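Side-chain contacts in RagB/SusD family nutrient uptake outer membrane protein (Bacteroides thetaiotaomicron, PDB 7KV2), which probably binds beta-glucans at the surface of the outer membrane, as a SusD-family glycan-binding protein of a gut bacterium's nutrient uptake system: residues V158-G163 with Y224-M229; S193-I198 with D234-T239; P257-I262 with H454-G459; E327-Y332 with A341-A346. All blocks are in the same frame, centred on the assembly; numbering follows the deposited sequence.

Interaction 1 (V158-G163 with Y224-M229); sequences VWKFWG and YAEIVM. With EDO (1,2-ethanediol), chain E.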
# COMPACT_ATOMS: atom_id res chain seq x y z
N VAL A 158 -3.42 8.85 -7.10
CA VAL A 158 -3.27 10.32 -7.28
C VAL A 158 -4.34 11.09 -6.52
O VAL A 158 -4.01 12.19 -6.06
CB VAL A 158 -3.15 10.74 -8.76
CG1 VAL A 158 -1.75 10.48 -9.30
CG2 VAL A 158 -4.19 10.09 -9.64
N TRP A 159 -5.53 10.55 -6.37
CA TRP A 159 -6.63 11.16 -5.59
C TRP A 159 -6.17 11.36 -4.14
O TRP A 159 -6.29 12.49 -3.57
CB TRP A 159 -7.89 10.33 -5.69
CG TRP A 159 -9.07 10.80 -4.90
CD1 TRP A 159 -9.75 11.98 -5.06
CD2 TRP A 159 -9.74 10.10 -3.83
NE1 TRP A 159 -10.79 12.05 -4.17
CE2 TRP A 159 -10.79 10.92 -3.38
CE3 TRP A 159 -9.52 8.87 -3.19
CZ2 TRP A 159 -11.64 10.54 -2.36
CZ3 TRP A 159 -10.37 8.48 -2.17
CH2 TRP A 159 -11.43 9.30 -1.77
N LYS A 160 -5.63 10.30 -3.53
CA LYS A 160 -5.20 10.37 -2.12
C LYS A 160 -4.03 11.33 -1.98
O LYS A 160 -4.07 12.13 -1.05
CB LYS A 160 -4.89 8.98 -1.54
CG LYS A 160 -6.15 8.24 -1.15
CD LYS A 160 -5.90 7.10 -0.21
CE LYS A 160 -7.16 6.70 0.52
NZ LYS A 160 -6.86 5.64 1.49
N PHE A 161 -2.97 11.20 -2.78
CA PHE A 161 -1.71 11.95 -2.52
C PHE A 161 -1.88 13.41 -2.99
O PHE A 161 -1.32 14.25 -2.31
CB PHE A 161 -0.49 11.31 -3.16
CG PHE A 161 0.02 10.10 -2.39
CD1 PHE A 161 0.89 10.25 -1.32
CD2 PHE A 161 -0.34 8.81 -2.77
CE1 PHE A 161 1.35 9.14 -0.60
CE2 PHE A 161 0.14 7.70 -2.08
CZ PHE A 161 0.99 7.86 -1.01
N TRP A 162 -2.59 13.66 -4.08
CA TRP A 162 -2.62 15.03 -4.67
C TRP A 162 -4.04 15.63 -4.76
O TRP A 162 -4.12 16.88 -4.80
CB TRP A 162 -1.94 15.03 -6.03
CG TRP A 162 -0.45 14.92 -6.00
CD1 TRP A 162 0.43 15.93 -5.75
CD2 TRP A 162 0.33 13.74 -6.23
NE1 TRP A 162 1.70 15.47 -5.85
CE2 TRP A 162 1.67 14.12 -6.14
CE3 TRP A 162 0.01 12.40 -6.48
CZ2 TRP A 162 2.72 13.23 -6.36
CZ3 TRP A 162 1.04 11.52 -6.73
CH2 TRP A 162 2.37 11.91 -6.61
N GLY A 163 -5.09 14.81 -4.84
CA GLY A 163 -6.50 15.21 -4.68
C GLY A 163 -7.09 15.81 -5.97
O GLY A 163 -7.97 15.17 -6.57
N TYR A 224 -13.86 0.03 -2.84
CA TYR A 224 -15.12 0.80 -2.65
C TYR A 224 -15.16 1.32 -1.21
O TYR A 224 -15.26 2.55 -0.97
CB TYR A 224 -16.31 -0.07 -3.07
CG TYR A 224 -17.66 0.56 -2.83
CD1 TYR A 224 -18.23 0.57 -1.57
CD2 TYR A 224 -18.33 1.21 -3.86
CE1 TYR A 224 -19.49 1.13 -1.35
CE2 TYR A 224 -19.58 1.79 -3.65
CZ TYR A 224 -20.16 1.74 -2.40
OH TYR A 224 -21.37 2.34 -2.19
N ALA A 225 -14.98 0.43 -0.22
CA ALA A 225 -15.00 0.81 1.21
C ALA A 225 -13.90 1.84 1.48
O ALA A 225 -14.15 2.83 2.25
CB ALA A 225 -14.83 -0.42 2.08
N GLU A 226 -12.73 1.63 0.89
CA GLU A 226 -11.56 2.52 1.05
C GLU A 226 -11.94 3.95 0.63
O GLU A 226 -11.74 4.89 1.46
CB GLU A 226 -10.36 2.06 0.25
CG GLU A 226 -9.17 3.01 0.41
CD GLU A 226 -7.84 2.54 -0.15
OE1 GLU A 226 -7.67 1.33 -0.48
OE2 GLU A 226 -6.99 3.40 -0.29
N ILE A 227 -12.43 4.14 -0.58
CA ILE A 227 -12.65 5.52 -1.11
C ILE A 227 -13.90 6.14 -0.43
O ILE A 227 -13.86 7.35 -0.07
CB ILE A 227 -12.67 5.53 -2.66
CG1 ILE A 227 -13.92 4.87 -3.25
CG2 ILE A 227 -11.40 4.92 -3.23
CD1 ILE A 227 -14.07 5.12 -4.71
N VAL A 228 -14.93 5.34 -0.16
CA VAL A 228 -16.17 5.76 0.57
C VAL A 228 -15.77 6.29 1.95
O VAL A 228 -16.23 7.40 2.35
CB VAL A 228 -17.21 4.64 0.68
CG1 VAL A 228 -18.27 4.95 1.71
CG2 VAL A 228 -17.84 4.33 -0.66
N MET A 229 -14.88 5.57 2.64
CA MET A 229 -14.53 5.96 4.02
C MET A 229 -13.58 7.15 3.98
O MET A 229 -13.74 8.05 4.84
CB MET A 229 -13.96 4.78 4.81
CG MET A 229 -15.02 3.73 5.05
SD MET A 229 -14.35 2.13 5.66
CE MET A 229 -14.12 2.62 7.36
C1 EDO E . -3.89 3.94 -1.53
O1 EDO E . -2.83 4.69 -0.95
C2 EDO E . -4.01 2.54 -1.05
O2 EDO E . -4.88 1.67 -1.79
O HOH W 1 -9.33 5.13 3.32
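W159 and I227 meet at about a right angle where the helix carrying 158-163 packs on the one carrying 224-229. The indole arrives with its six-membered end: CZ3 of W159 lies 3.8 Å from CB of I227, and CH2 of W159 comes to 3.5 Å from the I227 backbone O, which sits at the ring edge near its plane. With CG anti to the backbone N (chi1 177°), the ring of W159 is carried across to the other helix, while its NE1 bonds to the carbonyl of A183. Beside this apolar patch, K160 reaches over on an extended chain and makes a salt bridge, NZ to OE2 of E226 at 2.9 Å, meeting that oxygen on its anti side and 25° out of the carboxylate plane. A water adds a second link, accepting from NZ of K160 at 3.1 Å and donating to the backbone O of E226. The other carboxylate oxygen, OE1 of E226, bonds to Y403 and takes a hydrogen bond from an ethanediol, probably a crystallisation additive; N156 also bonds to OE2. A leucine at E226 would probably leave the buried K160 ammonium without its counter-charge and Y403 without its carboxylate partner. Helix 183-200 completes the packing, with M190 touching both W159 and I227, and helix 405-417 lies against A225 and M229 of helix 217-231.

Interaction 2 (S193-I198 with D234-T239); sequences SLEEVI and DSRYST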
# COMPACT_ATOMS: atom_id res chain seq x y z
N SER A 193 -17.75 4.50 -11.26
CA SER A 193 -17.05 3.43 -12.01
C SER A 193 -17.09 2.10 -11.24
O SER A 193 -17.36 1.06 -11.86
CB SER A 193 -15.63 3.81 -12.32
OG SER A 193 -15.57 4.83 -13.30
N LEU A 194 -16.84 2.13 -9.94
CA LEU A 194 -16.90 0.90 -9.11
C LEU A 194 -18.33 0.34 -9.12
O LEU A 194 -18.46 -0.90 -9.18
CB LEU A 194 -16.42 1.18 -7.68
CG LEU A 194 -14.94 1.56 -7.55
CD1 LEU A 194 -14.52 1.55 -6.09
CD2 LEU A 194 -14.04 0.63 -8.36
N GLU A 195 -19.35 1.20 -9.02
CA GLU A 195 -20.78 0.76 -9.06
C GLU A 195 -21.02 0.00 -10.38
O GLU A 195 -21.63 -1.08 -10.35
CB GLU A 195 -21.70 1.97 -8.90
CG GLU A 195 -21.74 2.49 -7.47
CD GLU A 195 -22.43 3.83 -7.20
OE1 GLU A 195 -22.74 4.56 -8.16
OE2 GLU A 195 -22.61 4.14 -6.01
N GLU A 196 -20.52 0.53 -11.48
CA GLU A 196 -20.69 -0.07 -12.83
C GLU A 196 -20.00 -1.42 -12.89
O GLU A 196 -20.54 -2.35 -13.51
CB GLU A 196 -20.07 0.79 -13.91
CG GLU A 196 -20.85 2.05 -14.18
CD GLU A 196 -20.14 2.93 -15.18
OE1 GLU A 196 -19.23 2.42 -15.91
OE2 GLU A 196 -20.46 4.14 -15.21
N VAL A 197 -18.78 -1.51 -12.36
CA VAL A 197 -18.03 -2.79 -12.37
C VAL A 197 -18.82 -3.80 -11.54
O VAL A 197 -18.92 -4.97 -11.95
CB VAL A 197 -16.61 -2.61 -11.79
CG1 VAL A 197 -16.06 -3.94 -11.35
CG2 VAL A 197 -15.71 -1.89 -12.77
N ILE A 198 -19.32 -3.39 -10.38
CA ILE A 198 -20.06 -4.31 -9.48
C ILE A 198 -21.29 -4.80 -10.24
O ILE A 198 -21.61 -6.01 -10.20
CB ILE A 198 -20.39 -3.62 -8.15
CG1 ILE A 198 -19.10 -3.42 -7.32
CG2 ILE A 198 -21.44 -4.40 -7.38
CD1 ILE A 198 -19.20 -2.42 -6.17
N ASP A 234 -21.10 9.31 3.89
CA ASP A 234 -22.01 8.58 4.81
C ASP A 234 -23.19 8.04 3.99
O ASP A 234 -23.76 6.99 4.38
CB ASP A 234 -22.33 9.43 6.04
CG ASP A 234 -23.17 10.65 5.72
OD1 ASP A 234 -22.79 11.39 4.81
OD2 ASP A 234 -24.22 10.82 6.36
N SER A 235 -23.46 8.62 2.82
CA SER A 235 -24.55 8.15 1.94
C SER A 235 -24.25 6.73 1.43
O SER A 235 -25.18 6.05 0.96
CB SER A 235 -24.81 9.10 0.82
OG SER A 235 -23.91 8.85 -0.25
N ARG A 236 -22.99 6.27 1.51
CA ARG A 236 -22.62 4.97 0.91
C ARG A 236 -22.11 4.00 1.98
O ARG A 236 -21.70 2.90 1.59
CB ARG A 236 -21.59 5.19 -0.20
CG ARG A 236 -22.23 5.58 -1.52
CD ARG A 236 -21.20 5.62 -2.61
NE ARG A 236 -21.86 5.90 -3.87
CZ ARG A 236 -22.22 7.11 -4.30
NH1 ARG A 236 -21.99 8.19 -3.57
NH2 ARG A 236 -22.81 7.22 -5.47
N TYR A 237 -22.17 4.37 3.26
CA TYR A 237 -21.69 3.54 4.39
C TYR A 237 -22.45 2.21 4.50
O TYR A 237 -21.82 1.15 4.72
CB TYR A 237 -21.76 4.32 5.71
CG TYR A 237 -20.70 5.37 5.93
CD1 TYR A 237 -19.73 5.70 5.00
CD2 TYR A 237 -20.71 6.10 7.11
CE1 TYR A 237 -18.77 6.66 5.25
CE2 TYR A 237 -19.76 7.08 7.38
CZ TYR A 237 -18.79 7.35 6.45
OH TYR A 237 -17.90 8.34 6.71
N SER A 238 -23.78 2.23 4.33
CA SER A 238 -24.62 1.01 4.46
C SER A 238 -24.27 0.02 3.36
O SER A 238 -24.27 -1.18 3.66
CB SER A 238 -26.11 1.33 4.43
OG SER A 238 -26.50 1.82 5.69
N THR A 239 -24.04 0.51 2.14
CA THR A 239 -23.60 -0.32 0.98
C THR A 239 -22.19 -0.90 1.25
O THR A 239 -21.99 -2.12 1.11
CB THR A 239 -23.65 0.49 -0.31
OG1 THR A 239 -25.01 0.90 -0.45
CG2 THR A 239 -23.21 -0.29 -1.53
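OE2 of E195 is gripped by two nitrogens of R236, NE at 2.9 Å and NH2 at 3.1 Å from that oxygen. This is a side-on salt bridge in which both donors converge on one carboxylate oxygen, unlike the paired form that engages both. It joins two parts of an all-helical region in a SusD-family protein, whose helical scaffold is built on tetratricopeptide repeats: E195 projects from helix 183-200, and R236 closes the short 3-10 segment that leads into helix 237-249. The geometry separates the two bonds. The one from NE is the straighter, with an N-H...O angle of 160°, against 140° for NH2. The oxygen lies almost exactly in the guanidinium plane, yet both nitrogens approach it on its syn side and from the same face of the carboxylate, whose plane is turned 34° from that of the guanidinium. OE1 of E195 stays farther away, 3.8 Å from NH2 of R236. The backbones are well separated, the nearest CA atoms, of E195 and T239, being 10.5 Å apart, and the two long side chains bridge that distance. R236 runs extended from CG to NE, which carries its charged head to the glutamate. R236 also makes a salt bridge through NH1 with D233, so its one positive charge serves two carboxylates, and the cluster probably keeps a net negative charge. Y187 and V191 of helix 183-200 touch the R236 side chain, whose CD remains 4.0 Å from OE2 of E195.

Interaction 3 (P257-I262 with H454-G459); sequences PDYTDI and HLEFVG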
# COMPACT_ATOMS: atom_id res chain seq x y z
N PRO A 257 -4.31 -17.90 11.52
CA PRO A 257 -4.30 -17.97 12.97
C PRO A 257 -3.07 -17.33 13.60
O PRO A 257 -3.17 -16.92 14.73
CB PRO A 257 -4.31 -19.49 13.25
CG PRO A 257 -4.85 -20.14 12.00
CD PRO A 257 -4.49 -19.19 10.86
N ASP A 258 -1.93 -17.32 12.90
CA ASP A 258 -0.65 -16.79 13.44
C ASP A 258 -0.22 -15.57 12.62
O ASP A 258 0.09 -15.74 11.43
CB ASP A 258 0.47 -17.83 13.42
CG ASP A 258 1.69 -17.39 14.20
OD1 ASP A 258 1.89 -16.15 14.36
OD2 ASP A 258 2.43 -18.28 14.70
N TYR A 259 -0.25 -14.38 13.21
CA TYR A 259 0.03 -13.14 12.44
C TYR A 259 1.44 -13.22 11.83
O TYR A 259 1.70 -12.65 10.76
CB TYR A 259 -0.13 -11.93 13.37
CG TYR A 259 0.03 -10.58 12.69
CD1 TYR A 259 1.30 -10.07 12.45
CD2 TYR A 259 -1.07 -9.79 12.36
CE1 TYR A 259 1.49 -8.81 11.87
CE2 TYR A 259 -0.91 -8.53 11.81
CZ TYR A 259 0.37 -8.03 11.57
OH TYR A 259 0.52 -6.77 11.03
N THR A 260 2.37 -13.94 12.47
CA THR A 260 3.76 -14.09 11.98
C THR A 260 3.81 -14.91 10.68
O THR A 260 4.84 -14.89 10.08
CB THR A 260 4.71 -14.69 13.03
OG1 THR A 260 4.31 -16.05 13.20
CG2 THR A 260 4.64 -13.97 14.36
N ASP A 261 2.75 -15.54 10.21
CA ASP A 261 2.77 -16.31 8.94
C ASP A 261 2.36 -15.44 7.73
O ASP A 261 2.60 -15.87 6.57
CB ASP A 261 1.85 -17.52 9.02
CG ASP A 261 2.33 -18.62 9.95
OD1 ASP A 261 3.57 -18.73 10.13
OD2 ASP A 261 1.43 -19.33 10.48
N ILE A 262 1.83 -14.26 7.97
CA ILE A 262 1.20 -13.43 6.91
C ILE A 262 2.24 -13.00 5.86
O ILE A 262 1.94 -13.11 4.66
CB ILE A 262 0.50 -12.21 7.52
CG1 ILE A 262 -0.70 -12.64 8.38
CG2 ILE A 262 0.07 -11.27 6.40
CD1 ILE A 262 -1.27 -11.53 9.27
N HIS A 454 -4.20 0.83 13.71
CA HIS A 454 -2.86 1.37 13.96
C HIS A 454 -1.91 0.21 14.32
O HIS A 454 -0.80 0.17 13.80
CB HIS A 454 -2.95 2.43 15.08
CG HIS A 454 -1.68 3.18 15.29
ND1 HIS A 454 -1.45 3.92 16.42
CD2 HIS A 454 -0.60 3.32 14.49
CE1 HIS A 454 -0.28 4.51 16.32
NE2 HIS A 454 0.29 4.13 15.15
N LEU A 455 -2.35 -0.67 15.21
CA LEU A 455 -1.57 -1.84 15.67
C LEU A 455 -1.41 -2.85 14.51
O LEU A 455 -0.34 -3.47 14.43
CB LEU A 455 -2.33 -2.49 16.84
CG LEU A 455 -2.41 -1.68 18.14
CD1 LEU A 455 -3.29 -2.39 19.17
CD2 LEU A 455 -1.03 -1.48 18.76
N GLU A 456 -2.43 -2.97 13.66
CA GLU A 456 -2.58 -4.04 12.65
C GLU A 456 -1.76 -3.78 11.37
O GLU A 456 -1.27 -4.75 10.75
CB GLU A 456 -4.07 -4.19 12.32
CG GLU A 456 -4.39 -5.32 11.39
CD GLU A 456 -4.14 -6.74 11.87
OE1 GLU A 456 -3.92 -6.95 13.09
OE2 GLU A 456 -4.13 -7.65 10.98
N PHE A 457 -1.62 -2.53 10.94
CA PHE A 457 -1.18 -2.18 9.57
C PHE A 457 0.06 -1.28 9.53
O PHE A 457 0.23 -0.60 8.55
CB PHE A 457 -2.33 -1.49 8.83
CG PHE A 457 -3.60 -2.29 8.71
CD1 PHE A 457 -3.59 -3.51 8.05
CD2 PHE A 457 -4.78 -1.86 9.30
CE1 PHE A 457 -4.74 -4.27 7.95
CE2 PHE A 457 -5.94 -2.62 9.20
CZ PHE A 457 -5.91 -3.83 8.52
N VAL A 458 0.95 -1.35 10.48
CA VAL A 458 2.19 -0.54 10.41
C VAL A 458 2.88 -0.87 9.09
O VAL A 458 3.11 -2.05 8.79
CB VAL A 458 3.14 -0.78 11.59
CG1 VAL A 458 4.51 -0.14 11.34
CG2 VAL A 458 2.53 -0.33 12.93
N GLY A 459 3.26 0.14 8.31
CA GLY A 459 4.09 -0.07 7.11
C GLY A 459 3.30 -0.57 5.92
O GLY A 459 3.93 -0.89 4.92
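The Y259 ring presents its edge to E456: OE2 of the glutamate lies near the ring plane, 3.4 Å from CE2 of Y259, and the E456 backbone O also lies at the edge, in plane. One face of the tyrosine is covered by CD1 of I262, offset toward the rim. The carboxylate stands almost upright to the ring, their planes 87° apart, and CG of E456 rests over the centre of the F457 ring. At the end of the tyrosine, OH donates to the backbone O of E456 over 2.7 Å, tilted 34° from the carbonyl plane. The E456 chain folds back by rotation about CB-CG (chi2 65°), bringing its carboxylate alongside the tyrosine. That buried acid is met by R338, R404 and R435 and by S406, so its charge is likely to be strongly stabilised. A phenylalanine at Y259 would probably leave the E456 carbonyl without this donor and the ring less firmly held against the glutamate. Behind the tyrosine, OD1 of D258 accepts from the T260 backbone N at 2.9 Å and also from T260 OG1. This Asx turn shapes the loop whose tyrosine docks on the C-terminal end of helix 446-456.

Interaction 4 (E327-Y332 with A341-A346); sequences ETYERY and ATCWNA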
# COMPACT_ATOMS: atom_id res chain seq x y z
N GLU A 327 8.94 4.25 19.61
CA GLU A 327 7.57 4.40 20.18
C GLU A 327 6.62 3.37 19.57
O GLU A 327 5.66 2.98 20.25
CB GLU A 327 7.07 5.83 19.97
CG GLU A 327 7.91 6.86 20.74
CD GLU A 327 9.34 7.12 20.26
OE1 GLU A 327 9.64 6.95 19.06
OE2 GLU A 327 10.15 7.56 21.07
N THR A 328 6.86 2.93 18.33
CA THR A 328 6.02 1.90 17.68
C THR A 328 6.21 0.58 18.42
O THR A 328 5.23 -0.04 18.84
CB THR A 328 6.36 1.80 16.18
OG1 THR A 328 6.01 3.03 15.56
CG2 THR A 328 5.65 0.66 15.52
N TYR A 329 7.43 0.24 18.70
CA TYR A 329 7.70 -1.01 19.46
C TYR A 329 7.04 -0.95 20.86
O TYR A 329 6.40 -1.97 21.31
CB TYR A 329 9.19 -1.22 19.59
CG TYR A 329 9.55 -2.41 20.43
CD1 TYR A 329 9.67 -3.67 19.89
CD2 TYR A 329 9.84 -2.25 21.78
CE1 TYR A 329 10.08 -4.74 20.66
CE2 TYR A 329 10.21 -3.32 22.58
CZ TYR A 329 10.33 -4.58 22.02
OH TYR A 329 10.71 -5.62 22.83
N GLU A 330 7.17 0.19 21.53
CA GLU A 330 6.68 0.40 22.92
C GLU A 330 5.15 0.45 23.02
O GLU A 330 4.67 0.23 24.11
CB GLU A 330 7.23 1.70 23.50
CG GLU A 330 8.72 1.64 23.67
CD GLU A 330 9.34 2.92 24.22
OE1 GLU A 330 8.76 4.02 24.01
OE2 GLU A 330 10.46 2.79 24.78
N ARG A 331 4.40 0.68 21.94
CA ARG A 331 2.92 0.83 22.04
C ARG A 331 2.28 -0.56 22.15
O ARG A 331 1.14 -0.63 22.67
CB ARG A 331 2.36 1.74 20.94
CG ARG A 331 1.79 1.08 19.69
CD ARG A 331 1.02 2.06 18.79
NE ARG A 331 1.82 3.27 18.50
CZ ARG A 331 2.55 3.47 17.38
NH1 ARG A 331 2.61 2.55 16.44
NH2 ARG A 331 3.22 4.59 17.23
N TYR A 332 2.99 -1.64 21.81
CA TYR A 332 2.51 -3.04 21.88
C TYR A 332 2.63 -3.62 23.28
O TYR A 332 3.67 -3.45 23.93
CB TYR A 332 3.29 -3.96 20.92
CG TYR A 332 2.98 -3.69 19.47
CD1 TYR A 332 1.81 -4.15 18.88
CD2 TYR A 332 3.80 -2.85 18.72
CE1 TYR A 332 1.50 -3.86 17.54
CE2 TYR A 332 3.52 -2.59 17.39
CZ TYR A 332 2.35 -3.06 16.79
OH TYR A 332 2.03 -2.71 15.49
N ALA A 341 6.47 -9.13 14.80
CA ALA A 341 6.21 -9.33 13.36
C ALA A 341 6.35 -7.98 12.63
O ALA A 341 6.47 -7.99 11.39
CB ALA A 341 4.85 -9.89 13.12
N THR A 342 6.22 -6.89 13.38
CA THR A 342 6.31 -5.50 12.84
C THR A 342 7.73 -4.98 13.04
O THR A 342 8.26 -4.31 12.10
CB THR A 342 5.28 -4.57 13.49
OG1 THR A 342 3.98 -5.08 13.19
CG2 THR A 342 5.43 -3.13 13.05
N CYS A 343 8.30 -5.17 14.22
CA CYS A 343 9.53 -4.46 14.68
C CYS A 343 10.63 -5.51 14.86
O CYS A 343 10.58 -6.25 15.82
CB CYS A 343 9.28 -3.75 16.00
SG CYS A 343 7.79 -2.75 16.10
N TRP A 344 11.59 -5.58 13.95
CA TRP A 344 12.72 -6.53 14.03
C TRP A 344 13.84 -5.77 14.73
O TRP A 344 14.25 -4.73 14.24
CB TRP A 344 13.13 -7.06 12.66
CG TRP A 344 14.40 -7.84 12.71
CD1 TRP A 344 14.67 -8.95 13.47
CD2 TRP A 344 15.60 -7.56 11.97
NE1 TRP A 344 15.94 -9.39 13.23
CE2 TRP A 344 16.53 -8.57 12.30
CE3 TRP A 344 15.95 -6.62 11.00
CZ2 TRP A 344 17.83 -8.57 11.80
CZ3 TRP A 344 17.21 -6.66 10.46
CH2 TRP A 344 18.14 -7.62 10.85
N ASN A 345 14.21 -6.23 15.93
CA ASN A 345 15.26 -5.59 16.76
C ASN A 345 16.62 -6.06 16.26
O ASN A 345 17.27 -6.97 16.89
CB ASN A 345 15.01 -5.90 18.24
CG ASN A 345 15.77 -4.97 19.16
OD1 ASN A 345 16.72 -4.31 18.74
ND2 ASN A 345 15.32 -4.90 20.41
N ALA A 346 17.08 -5.46 15.18
CA ALA A 346 18.37 -5.77 14.54
C ALA A 346 19.49 -5.60 15.56
O ALA A 346 20.42 -6.44 15.55
CB ALA A 346 18.60 -4.87 13.36
O HOH W 2 12.87 -6.53 20.77
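T328 opens the contact with its methyl group, CG2 lying 4.1 Å from SG of C343, while its OG1 bonds to the carbonyl of D80. The arrangement is a helix-to-strand packing: helix 326-331 lies against the chain just where helix 337-342 gives way to strand 343-345, one half of a two-stranded antiparallel sheet with 373-375. Next along the helix, Y329 is the closest to the strand, its CA 6.2 Å from the CA of C343. The cysteine sulfur settles against the helix backbone, with SG of C343 3.8 Å from CA of Y329, while CB of C343 meets the ring edge in its plane, 3.9 Å from CD1 of Y329. A chi1 of 176° swings the Y329 ring away from its own backbone N, so that its edge faces C343; the ring also stacks with F373 of the partner strand. Farther out, a water accepts from ND2 of N345 at 3.0 Å and makes a weak bond with the Y329 hydroxyl. N345 itself occupies the N-cap position of helix 346-355, with OD1 bonded to the backbone N of A348. Y332, the last residue of 327-332, approaches T342, though each hydroxyl has another partner, the L455 carbonyl for Y332 and the R338 carbonyl for T342. The Y332 ring carbon CE2 reaches SG of C343 at 4.5 Å, and OH of Y332 stays 3.8 Å from OG1 of T342.

In the fold
The four contacts form two touching pairs. Interactions 1 and 2, with centres 13 Å apart, meet through Y224, whose OH lies 3.3 Å from CD of R236; their segments alternate along the chain, and V228 on Y237 also joins helix 217-231 to helix 237-249. Interactions 3 and 4, centres 12 Å apart, are joined by a probable hydrogen bond of 2.7 Å between OH of Y332 and O of L455, and both segments of interaction 4 fall between those of interaction 3 in sequence. Interactions 2 and 4, centres 37 Å apart, lie on opposite sides of the chain's centre. The sodium site, formed by I248, S250, Y253 and Y405, includes no residue of these segments.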